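PDB 5K34: ankyrin-repeat protein B from Legionella pneumophila, which acts as an F-box effector that hijacks the host ubiquitin-proteasome system, its ankyrin domain, described here, probably serving to bind partner proteins. Local coordinates for residues 49-58 against 80-89; 6-14 against 32-43. One frame throughout, in Å; residues are numbered along the deposited sequence.

Interaction 1. Residues 49-58 against 80-89; sequences LLAAIEGKAY and DSPISLLKKQ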
loop_
_atom_site.group_PDB
_atom_site.type_symbol
_atom_site.label_atom_id
_atom_site.label_comp_id
_atom_site.label_asym_id
_atom_site.label_seq_id
_atom_site.Cartn_x
_atom_site.Cartn_y
_atom_site.Cartn_z
ATOM N N LEU A 49 0.185 1.926 1.108
ATOM C CA LEU A 49 0.331 0.490 0.812
ATOM C C LEU A 49 -0.822 0.027 -0.062
ATOM O O LEU A 49 -0.597 -0.666 -1.060
ATOM C CB LEU A 49 0.412 -0.305 2.112
ATOM C CG LEU A 49 0.501 -1.828 1.964
ATOM C CD1 LEU A 49 1.710 -2.247 1.098
ATOM C CD2 LEU A 49 0.572 -2.498 3.335
ATOM N N LEU A 50 -2.075 0.421 0.253
ATOM C CA LEU A 50 -3.206 0.141 -0.623
ATOM C C LEU A 50 -3.058 0.747 -1.969
ATOM O O LEU A 50 -3.374 0.142 -3.002
ATOM C CB LEU A 50 -4.530 0.626 -0.041
ATOM C CG LEU A 50 -5.249 -0.160 1.004
ATOM C CD1 LEU A 50 -6.641 0.471 1.217
ATOM C CD2 LEU A 50 -5.431 -1.647 0.567
ATOM N N ALA A 51 -2.605 2.012 -2.017
ATOM C CA ALA A 51 -2.402 2.707 -3.283
ATOM C C ALA A 51 -1.414 1.949 -4.160
ATOM O O ALA A 51 -1.662 1.755 -5.361
ATOM C CB ALA A 51 -1.935 4.127 -3.047
ATOM N N ALA A 52 -0.282 1.531 -3.580
ATOM C CA ALA A 52 0.693 0.775 -4.336
ATOM C C ALA A 52 0.105 -0.510 -4.843
ATOM O O ALA A 52 0.296 -0.834 -6.024
ATOM C CB ALA A 52 1.940 0.530 -3.479
ATOM N N ILE A 53 -0.619 -1.243 -4.008
ATOM C CA ILE A 53 -1.231 -2.501 -4.462
ATOM C C ILE A 53 -2.164 -2.256 -5.643
ATOM O O ILE A 53 -2.057 -2.917 -6.684
ATOM C CB ILE A 53 -1.969 -3.186 -3.288
ATOM C CG1 ILE A 53 -0.950 -3.707 -2.281
ATOM C CG2 ILE A 53 -2.882 -4.313 -3.823
ATOM C CD1 ILE A 53 -1.571 -4.027 -0.918
ATOM N N GLU A 54 -3.069 -1.274 -5.533
ATOM C CA GLU A 54 -4.045 -1.120 -6.623
ATOM C C GLU A 54 -3.398 -0.619 -7.886
ATOM O O GLU A 54 -3.922 -0.885 -8.988
ATOM C CB GLU A 54 -5.205 -0.200 -6.230
ATOM C CG GLU A 54 -4.858 1.262 -6.144
ATOM C CD GLU A 54 -5.994 2.104 -5.575
ATOM O OE1 GLU A 54 -7.124 1.588 -5.391
ATOM O OE2 GLU A 54 -5.726 3.280 -5.238
ATOM N N GLY A 55 -2.253 0.065 -7.828
ATOM C CA GLY A 55 -1.514 0.496 -9.012
ATOM C C GLY A 55 -0.604 -0.577 -9.565
ATOM O O GLY A 55 0.113 -0.286 -10.532
ATOM N N LYS A 56 -0.593 -1.772 -8.978
ATOM C CA LYS A 56 0.336 -2.841 -9.369
ATOM C C LYS A 56 1.770 -2.419 -9.178
ATOM O O LYS A 56 2.710 -2.909 -9.831
ATOM C CB LYS A 56 0.086 -3.317 -10.812
ATOM C CG LYS A 56 -1.356 -3.738 -11.072
ATOM C CD LYS A 56 -1.555 -4.429 -12.400
ATOM C CE LYS A 56 -1.135 -3.564 -13.568
ATOM N NZ LYS A 56 -1.506 -4.286 -14.838
ATOM N N ALA A 57 1.987 -1.529 -8.204
ATOM C CA ALA A 57 3.316 -0.986 -7.891
ATOM C C ALA A 57 3.941 -1.888 -6.830
ATOM O O ALA A 57 4.157 -1.494 -5.688
ATOM C CB ALA A 57 3.164 0.474 -7.402
ATOM N N TYR A 58 4.230 -3.136 -7.230
ATOM C CA TYR A 58 4.528 -4.145 -6.218
ATOM C C TYR A 58 5.872 -3.945 -5.521
ATOM O O TYR A 58 5.998 -4.283 -4.355
ATOM C CB TYR A 58 4.341 -5.576 -6.776
ATOM C CG TYR A 58 2.926 -5.815 -7.221
ATOM C CD1 TYR A 58 1.858 -5.747 -6.319
ATOM C CD2 TYR A 58 2.634 -6.131 -8.519
ATOM C CE1 TYR A 58 0.544 -5.947 -6.718
ATOM C CE2 TYR A 58 1.319 -6.370 -8.939
ATOM C CZ TYR A 58 0.301 -6.256 -8.043
ATOM O OH TYR A 58 -0.984 -6.440 -8.515
ATOM N N ASP A 80 -11.722 -2.564 1.974
ATOM C CA ASP A 80 -10.557 -3.312 1.505
ATOM C C ASP A 80 -9.373 -3.181 2.443
ATOM O O ASP A 80 -9.035 -2.077 2.875
ATOM C CB ASP A 80 -10.121 -2.794 0.147
ATOM C CG ASP A 80 -11.208 -2.922 -0.917
ATOM O OD1 ASP A 80 -11.953 -3.932 -0.938
ATOM O OD2 ASP A 80 -11.299 -2.010 -1.775
ATOM N N SER A 81 -8.736 -4.301 2.764
ATOM C CA SER A 81 -7.444 -4.279 3.466
ATOM C C SER A 81 -6.344 -4.586 2.430
ATOM O O SER A 81 -6.619 -5.057 1.332
ATOM C CB SER A 81 -7.425 -5.330 4.579
ATOM O OG SER A 81 -7.562 -6.606 3.978
ATOM N N PRO A 82 -5.069 -4.389 2.816
ATOM C CA PRO A 82 -4.010 -4.805 1.899
ATOM C C PRO A 82 -4.146 -6.259 1.463
ATOM O O PRO A 82 -4.068 -6.550 0.275
ATOM C CB PRO A 82 -2.729 -4.523 2.735
ATOM C CG PRO A 82 -3.118 -3.310 3.543
ATOM C CD PRO A 82 -4.548 -3.565 3.945
ATOM N N ILE A 83 -4.370 -7.156 2.427
ATOM C CA ILE A 83 -4.539 -8.567 2.061
ATOM C C ILE A 83 -5.765 -8.801 1.201
ATOM O O ILE A 83 -5.685 -9.533 0.211
ATOM C CB ILE A 83 -4.565 -9.485 3.308
ATOM C CG1 ILE A 83 -3.162 -9.562 3.905
ATOM C CG2 ILE A 83 -5.022 -10.898 2.913
ATOM C CD1 ILE A 83 -3.190 -10.062 5.341
ATOM N N SER A 84 -6.930 -8.250 1.593
ATOM C CA SER A 84 -8.128 -8.584 0.818
ATOM C C SER A 84 -8.081 -7.983 -0.575
ATOM O O SER A 84 -8.564 -8.582 -1.530
ATOM C CB SER A 84 -9.410 -8.202 1.580
ATOM O OG SER A 84 -9.663 -6.797 1.537
ATOM N N LEU A 85 -7.444 -6.817 -0.738
ATOM C CA LEU A 85 -7.314 -6.210 -2.059
ATOM C C LEU A 85 -6.393 -7.063 -2.942
ATOM O O LEU A 85 -6.693 -7.293 -4.120
ATOM C CB LEU A 85 -6.788 -4.778 -1.915
ATOM C CG LEU A 85 -6.792 -3.955 -3.203
ATOM C CD1 LEU A 85 -8.238 -3.782 -3.724
ATOM C CD2 LEU A 85 -6.125 -2.618 -2.960
ATOM N N LEU A 86 -5.288 -7.539 -2.375
ATOM C CA LEU A 86 -4.394 -8.478 -3.094
ATOM C C LEU A 86 -5.160 -9.729 -3.501
ATOM O O LEU A 86 -5.009 -10.217 -4.624
ATOM C CB LEU A 86 -3.175 -8.812 -2.235
ATOM C CG LEU A 86 -2.119 -7.710 -2.158
ATOM C CD1 LEU A 86 -1.228 -7.982 -0.937
ATOM C CD2 LEU A 86 -1.305 -7.644 -3.445
ATOM N N LYS A 87 -5.952 -10.260 -2.574
ATOM C CA LYS A 87 -6.731 -11.472 -2.876
ATOM C C LYS A 87 -7.711 -11.215 -4.008
ATOM O O LYS A 87 -7.902 -12.100 -4.849
ATOM C CB LYS A 87 -7.451 -11.958 -1.627
ATOM C CG LYS A 87 -6.535 -12.723 -0.671
ATOM C CD LYS A 87 -7.346 -13.169 0.551
ATOM C CE LYS A 87 -6.516 -14.005 1.502
ATOM N NZ LYS A 87 -6.549 -15.446 1.099
ATOM N N LYS A 88 -8.342 -10.046 -4.032
ATOM C CA LYS A 88 -9.209 -9.719 -5.171
ATOM C C LYS A 88 -8.494 -9.703 -6.553
ATOM O O LYS A 88 -8.984 -10.175 -7.584
ATOM C CB LYS A 88 -9.887 -8.388 -4.946
ATOM C CG LYS A 88 -11.029 -8.427 -3.958
ATOM C CD LYS A 88 -11.804 -7.105 -3.918
ATOM C CE LYS A 88 -12.365 -6.780 -5.290
ATOM N NZ LYS A 88 -13.592 -5.921 -5.142
ATOM N N GLN A 89 -7.273 -9.142 -6.546
ATOM C CA GLN A 89 -6.419 -9.112 -7.713
ATOM C C GLN A 89 -6.057 -10.548 -8.138
ATOM O O GLN A 89 -6.117 -10.873 -9.322
ATOM C CB GLN A 89 -5.136 -8.314 -7.436
ATOM C CG GLN A 89 -5.385 -6.824 -7.274
ATOM C CD GLN A 89 -4.070 -6.060 -7.192
ATOM O OE1 GLN A 89 -3.044 -6.604 -6.759
ATOM N NE2 GLN A 89 -4.094 -4.802 -7.588
HETATM O O HOH W 1 -5.791 -3.003 -9.245
#

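Interaction 2. Residues 6-14 against 32-43; sequences IKRELWGNL and KGIDPTQTNSYH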
loop_
_atom_site.group_PDB
_atom_site.type_symbol
_atom_site.label_atom_id
_atom_site.label_comp_id
_atom_site.label_asym_id
_atom_site.label_seq_id
_atom_site.Cartn_x
_atom_site.Cartn_y
_atom_site.Cartn_z
ATOM N N ILE A 6 -0.728 21.551 4.384
ATOM C CA ILE A 6 0.522 21.031 3.862
ATOM C C ILE A 6 0.579 19.496 3.983
ATOM O O ILE A 6 0.944 18.847 2.995
ATOM C CB ILE A 6 1.785 21.670 4.506
ATOM C CG1 ILE A 6 1.684 23.196 4.502
ATOM C CG2 ILE A 6 3.021 21.287 3.699
ATOM C CD1 ILE A 6 2.694 23.856 5.425
ATOM N N LYS A 7 0.237 18.946 5.150
ATOM C CA LYS A 7 0.256 17.501 5.367
ATOM C C LYS A 7 -0.773 16.834 4.449
ATOM O O LYS A 7 -0.500 15.764 3.901
ATOM C CB LYS A 7 0.033 17.094 6.857
ATOM C CG LYS A 7 1.177 17.432 7.857
ATOM C CD LYS A 7 2.585 17.112 7.342
ATOM C CE LYS A 7 3.665 17.589 8.305
ATOM N NZ LYS A 7 4.982 17.054 7.841
ATOM N N ARG A 8 -1.942 17.427 4.262
ATOM C CA ARG A 8 -2.933 16.820 3.370
ATOM C C ARG A 8 -2.472 16.859 1.930
ATOM O O ARG A 8 -2.703 15.863 1.195
ATOM C CB ARG A 8 -4.284 17.563 3.529
ATOM C CG ARG A 8 -4.996 17.159 4.774
ATOM C CD ARG A 8 -6.270 17.978 4.941
ATOM N NE ARG A 8 -7.018 17.436 6.072
ATOM C CZ ARG A 8 -8.188 17.909 6.482
ATOM N NH1 ARG A 8 -8.736 18.951 5.868
ATOM N NH2 ARG A 8 -8.783 17.325 7.510
ATOM N N GLU A 9 -1.834 17.926 1.461
ATOM C CA GLU A 9 -1.311 17.980 0.106
ATOM C C GLU A 9 -0.224 16.938 -0.086
ATOM O O GLU A 9 -0.213 16.220 -1.082
ATOM C CB GLU A 9 -0.779 19.387 -0.214
ATOM C CG GLU A 9 -0.025 19.539 -1.533
ATOM C CD GLU A 9 0.596 20.929 -1.765
ATOM O OE1 GLU A 9 0.822 21.686 -0.780
ATOM O OE2 GLU A 9 0.845 21.250 -2.954
ATOM N N LEU A 10 0.694 16.820 0.894
ATOM C CA LEU A 10 1.713 15.781 0.833
ATOM C C LEU A 10 1.096 14.389 0.826
ATOM O O LEU A 10 1.583 13.541 0.065
ATOM C CB LEU A 10 2.689 15.899 2.006
ATOM C CG LEU A 10 3.685 17.085 1.997
ATOM C CD1 LEU A 10 4.369 17.175 3.357
ATOM C CD2 LEU A 10 4.687 16.894 0.888
ATOM N N TRP A 11 0.091 14.158 1.651
ATOM C CA TRP A 11 -0.532 12.822 1.681
ATOM C C TRP A 11 -1.127 12.472 0.306
ATOM O O TRP A 11 -0.960 11.345 -0.173
ATOM C CB TRP A 11 -1.621 12.748 2.753
ATOM C CG TRP A 11 -2.246 11.384 2.839
ATOM C CD1 TRP A 11 -3.315 10.914 2.122
ATOM C CD2 TRP A 11 -1.802 10.315 3.660
ATOM N NE1 TRP A 11 -3.559 9.604 2.465
ATOM C CE2 TRP A 11 -2.664 9.212 3.424
ATOM C CE3 TRP A 11 -0.766 10.175 4.599
ATOM C CZ2 TRP A 11 -2.515 7.998 4.090
ATOM C CZ3 TRP A 11 -0.616 8.942 5.247
ATOM C CH2 TRP A 11 -1.493 7.891 5.007
ATOM N N GLY A 12 -1.856 13.410 -0.302
ATOM C CA GLY A 12 -2.417 13.117 -1.626
ATOM C C GLY A 12 -1.353 12.817 -2.654
ATOM O O GLY A 12 -1.501 11.884 -3.455
ATOM N N ASN A 13 -0.252 13.574 -2.618
ATOM C CA ASN A 13 0.852 13.321 -3.547
ATOM C C ASN A 13 1.526 11.977 -3.250
ATOM O O ASN A 13 1.996 11.291 -4.174
ATOM C CB ASN A 13 1.883 14.456 -3.442
ATOM C CG ASN A 13 1.405 15.716 -4.085
ATOM O OD1 ASN A 13 0.447 15.733 -4.858
ATOM N ND2 ASN A 13 2.092 16.815 -3.790
ATOM N N LEU A 14 1.578 11.593 -1.969
ATOM C CA LEU A 14 2.123 10.285 -1.542
ATOM C C LEU A 14 1.293 9.146 -2.099
ATOM O O LEU A 14 1.825 8.139 -2.574
ATOM C CB LEU A 14 2.136 10.240 -0.033
ATOM C CG LEU A 14 2.508 8.945 0.655
ATOM C CD1 LEU A 14 3.924 8.520 0.293
ATOM C CD2 LEU A 14 2.339 9.111 2.160
ATOM N N LYS A 32 9.722 14.049 4.965
ATOM C CA LYS A 32 9.123 15.289 5.523
ATOM C C LYS A 32 8.311 14.985 6.774
ATOM O O LYS A 32 7.681 15.886 7.336
ATOM C CB LYS A 32 8.273 16.004 4.469
ATOM C CG LYS A 32 9.047 16.422 3.235
ATOM C CD LYS A 32 8.226 17.221 2.239
ATOM C CE LYS A 32 9.063 17.570 1.024
ATOM N NZ LYS A 32 10.405 18.089 1.453
ATOM N N GLY A 33 8.315 13.740 7.233
ATOM C CA GLY A 33 7.729 13.412 8.534
ATOM C C GLY A 33 6.379 12.719 8.512
ATOM O O GLY A 33 5.711 12.628 9.537
ATOM N N ILE A 34 5.923 12.269 7.357
ATOM C CA ILE A 34 4.637 11.584 7.245
ATOM C C ILE A 34 4.815 10.109 7.655
ATOM O O ILE A 34 5.689 9.402 7.152
ATOM C CB ILE A 34 4.127 11.675 5.780
ATOM C CG1 ILE A 34 4.046 13.152 5.262
ATOM C CG2 ILE A 34 2.877 10.797 5.620
ATOM C CD1 ILE A 34 3.018 14.007 5.993
ATOM N N ASP A 35 3.955 9.641 8.541
ATOM C CA ASP A 35 3.879 8.242 8.911
ATOM C C ASP A 35 2.898 7.552 7.945
ATOM O O ASP A 35 1.668 7.796 8.003
ATOM C CB ASP A 35 3.411 8.093 10.366
ATOM C CG ASP A 35 3.301 6.661 10.801
ATOM O OD1 ASP A 35 3.340 5.707 9.979
ATOM O OD2 ASP A 35 3.153 6.403 12.041
ATOM N N PRO A 36 3.414 6.690 7.048
ATOM C CA PRO A 36 2.520 6.168 5.991
ATOM C C PRO A 36 1.538 5.135 6.525
ATOM O O PRO A 36 0.647 4.687 5.772
ATOM C CB PRO A 36 3.521 5.517 5.012
ATOM C CG PRO A 36 4.643 5.065 5.915
ATOM C CD PRO A 36 4.788 6.162 6.949
ATOM N N THR A 37 1.698 4.688 7.771
ATOM C CA THR A 37 0.848 3.618 8.315
ATOM C C THR A 37 -0.402 4.177 9.008
ATOM O O THR A 37 -1.307 3.374 9.345
ATOM C CB THR A 37 1.614 2.734 9.351
ATOM O OG1 THR A 37 1.803 3.492 10.571
ATOM C CG2 THR A 37 2.960 2.297 8.823
ATOM N N GLN A 38 -0.429 5.476 9.259
ATOM C CA GLN A 38 -1.538 6.050 10.008
ATOM C C GLN A 38 -2.437 6.834 9.066
ATOM O O GLN A 38 -1.981 7.598 8.212
ATOM C CB GLN A 38 -1.004 6.946 11.128
ATOM C CG GLN A 38 -0.210 6.193 12.206
ATOM C CD GLN A 38 -0.892 4.918 12.720
ATOM O OE1 GLN A 38 -0.373 3.780 12.556
ATOM N NE2 GLN A 38 -2.037 5.084 13.390
ATOM N N THR A 39 -3.735 6.662 9.245
ATOM C CA THR A 39 -4.723 7.247 8.342
ATOM C C THR A 39 -5.966 7.629 9.136
ATOM O O THR A 39 -5.967 7.502 10.385
ATOM C CB THR A 39 -5.015 6.295 7.154
ATOM O OG1 THR A 39 -5.922 6.935 6.265
ATOM C CG2 THR A 39 -5.576 4.960 7.639
ATOM N N ASN A 40 -7.001 8.109 8.474
ATOM C CA ASN A 40 -8.183 8.611 9.168
ATOM C C ASN A 40 -9.332 8.697 8.179
ATOM O O ASN A 40 -9.210 8.379 7.017
ATOM C CB ASN A 40 -7.882 9.980 9.814
ATOM C CG ASN A 40 -7.423 11.025 8.811
ATOM O OD1 ASN A 40 -7.787 11.006 7.631
ATOM N ND2 ASN A 40 -6.598 11.955 9.269
ATOM N N SER A 41 -10.471 9.177 8.708
ATOM C CA SER A 41 -11.707 9.352 7.976
ATOM C C SER A 41 -11.518 10.186 6.676
ATOM O O SER A 41 -11.997 9.871 5.615
ATOM C CB SER A 41 -12.744 9.989 8.944
ATOM O OG SER A 41 -13.878 10.309 8.253
ATOM N N TYR A 42 -10.811 11.279 6.849
ATOM C CA TYR A 42 -10.626 12.255 5.781
ATOM C C TYR A 42 -9.918 11.594 4.576
ATOM O O TYR A 42 -10.223 11.852 3.432
ATOM C CB TYR A 42 -9.816 13.478 6.270
ATOM C CG TYR A 42 -9.653 14.533 5.199
ATOM C CD1 TYR A 42 -10.700 15.414 4.878
ATOM C CD2 TYR A 42 -8.498 14.598 4.451
ATOM C CE1 TYR A 42 -10.551 16.359 3.867
ATOM C CE2 TYR A 42 -8.324 15.531 3.436
ATOM C CZ TYR A 42 -9.375 16.398 3.162
ATOM O OH TYR A 42 -9.216 17.326 2.123
ATOM N N HIS A 43 -8.953 10.724 4.912
ATOM C CA HIS A 43 -8.189 9.951 3.908
ATOM C C HIS A 43 -8.840 8.604 3.589
ATOM O O HIS A 43 -8.170 7.718 3.023
ATOM C CB HIS A 43 -6.761 9.814 4.390
ATOM C CG HIS A 43 -6.045 11.117 4.472
ATOM N ND1 HIS A 43 -5.964 11.993 3.400
ATOM C CD2 HIS A 43 -5.389 11.718 5.503
ATOM C CE1 HIS A 43 -5.275 13.063 3.761
ATOM N NE2 HIS A 43 -4.907 12.916 5.022
#

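Interaction 1. Residues 49-58 against 80-89
Y58 and I53 hold the two ends of the Q89 amide. The Y58 hydroxyl donates to Q89 OE1 (OH to OE1 2.7 Å), approaching from above the amide carbonyl plane, with the phenol ring turned 84° from the amide. On the other branch, Q89 NE2 donates to the backbone O of I53 at 2.9 Å. Together the two bonds fix which way round the amide lies. I53 O takes a second hydrogen bond from K56 N, which arrives on the opposite face of its carbonyl plane as part of the Schellman motif ending helix 48-54. A water extends the grip, accepting from Q89 NE2 and donating to E54 O. The amide spans the gap because Q89 CG lies anti to its own carbonyl carbon (chi1 -69°) and the chain runs extended beyond it. Helices 49-54 and 82-89 lie almost parallel, 5° apart with axes 9.9 Å from each other, in the side-by-side helix stacking of an ankyrin-repeat domain. I53 is a knob among P82, L85, L86 and Q89: its CG2 meets L86 CD2 at 3.7 Å, while its CD1 lies against P82 O and the CA-CB side of the proline ring. L50 CD2 rests on L85 CD2 (3.7 Å) and on the backbone where S81 joins P82. Farther toward the N-terminal end, L49 CD2 touches P82 CG at 3.8 Å, the two side chains crossing at about a right angle. S81, paired with S84 in a capping box, starts the second helix. At the margin, E54 CB lies 4.2 Å from L85 CD2, while its carboxylate is salt-bridged to R19 and R46.

Interaction 2. Residues 6-14 against 32-43
D35 sets its backbone O in the plane of the W11 indole, at the ring's edge, while its side chain turns away and uses OD1 to accept from both T37 N (2.9 Å) and T37 OG1 (2.8 Å). Both donors come from the same face of the carboxylate, and the backbone bond makes an Asx turn. The turn lies in the long loop that follows helix 23-30 in the ankyrin-repeat domain and folds back over helix 5-19. W11 fills the bend: with CG anti to the backbone N (chi1 -178°), the indole reaches out from its helix into the loop. W11 CH2 comes within 3.3 Å of Q38 O, which sits oblique to the ring, and lies near P36 O, a buried carbonyl without a hydrogen-bond partner. The five-membered ring stacks face to face on H43, centroids 3.7 Å apart and planes at 29°; L14 CD2 sits over the rim of the opposite face. The H43 backbone is held by N40 OD1, which accepts from H43 N in an Asx motif; the other imidazole face meets Y42 CD2. Y42 in turn carries the R8 guanidinium flat on its ring, planes 6° apart, a cation-pi contact with R8 CZ 3.6 Å above the ring centre. I34 packs at the edge of the indole, giving CG2 to W11 CE3 and also to L14 CD2. Next to it the aliphatic part of K32 crosses L10, CD to CD2. The K7 chain, bent at chi2, slides past I34 in the opposite direction, and K7 CD presses against I34 CD1 at 3.4 Å, closer than methyl and methylene carbons normally approach.

How the interactions relate
Read from the N terminus, helix 5-19 takes the first half of interaction 2, and the contact closes once helix 23-30 has passed and the chain returns as loop 32-43. Interaction 1 opens only afterwards: helix 48-54 leads into helix 58-67, and a long loop brings back helix 82-91. The two closures therefore follow in series, neither nesting nor crossing. Their centres lie 18 Å apart and their nearest atoms about 5 Å, without touching. The segment between them provides the join: P48 is touched by W11, L14 and P36, while R46 accepts from T39 through its backbone O and also reaches the first segment of interaction 1. At the far side, helix 97-112 packs on Y58 and L86.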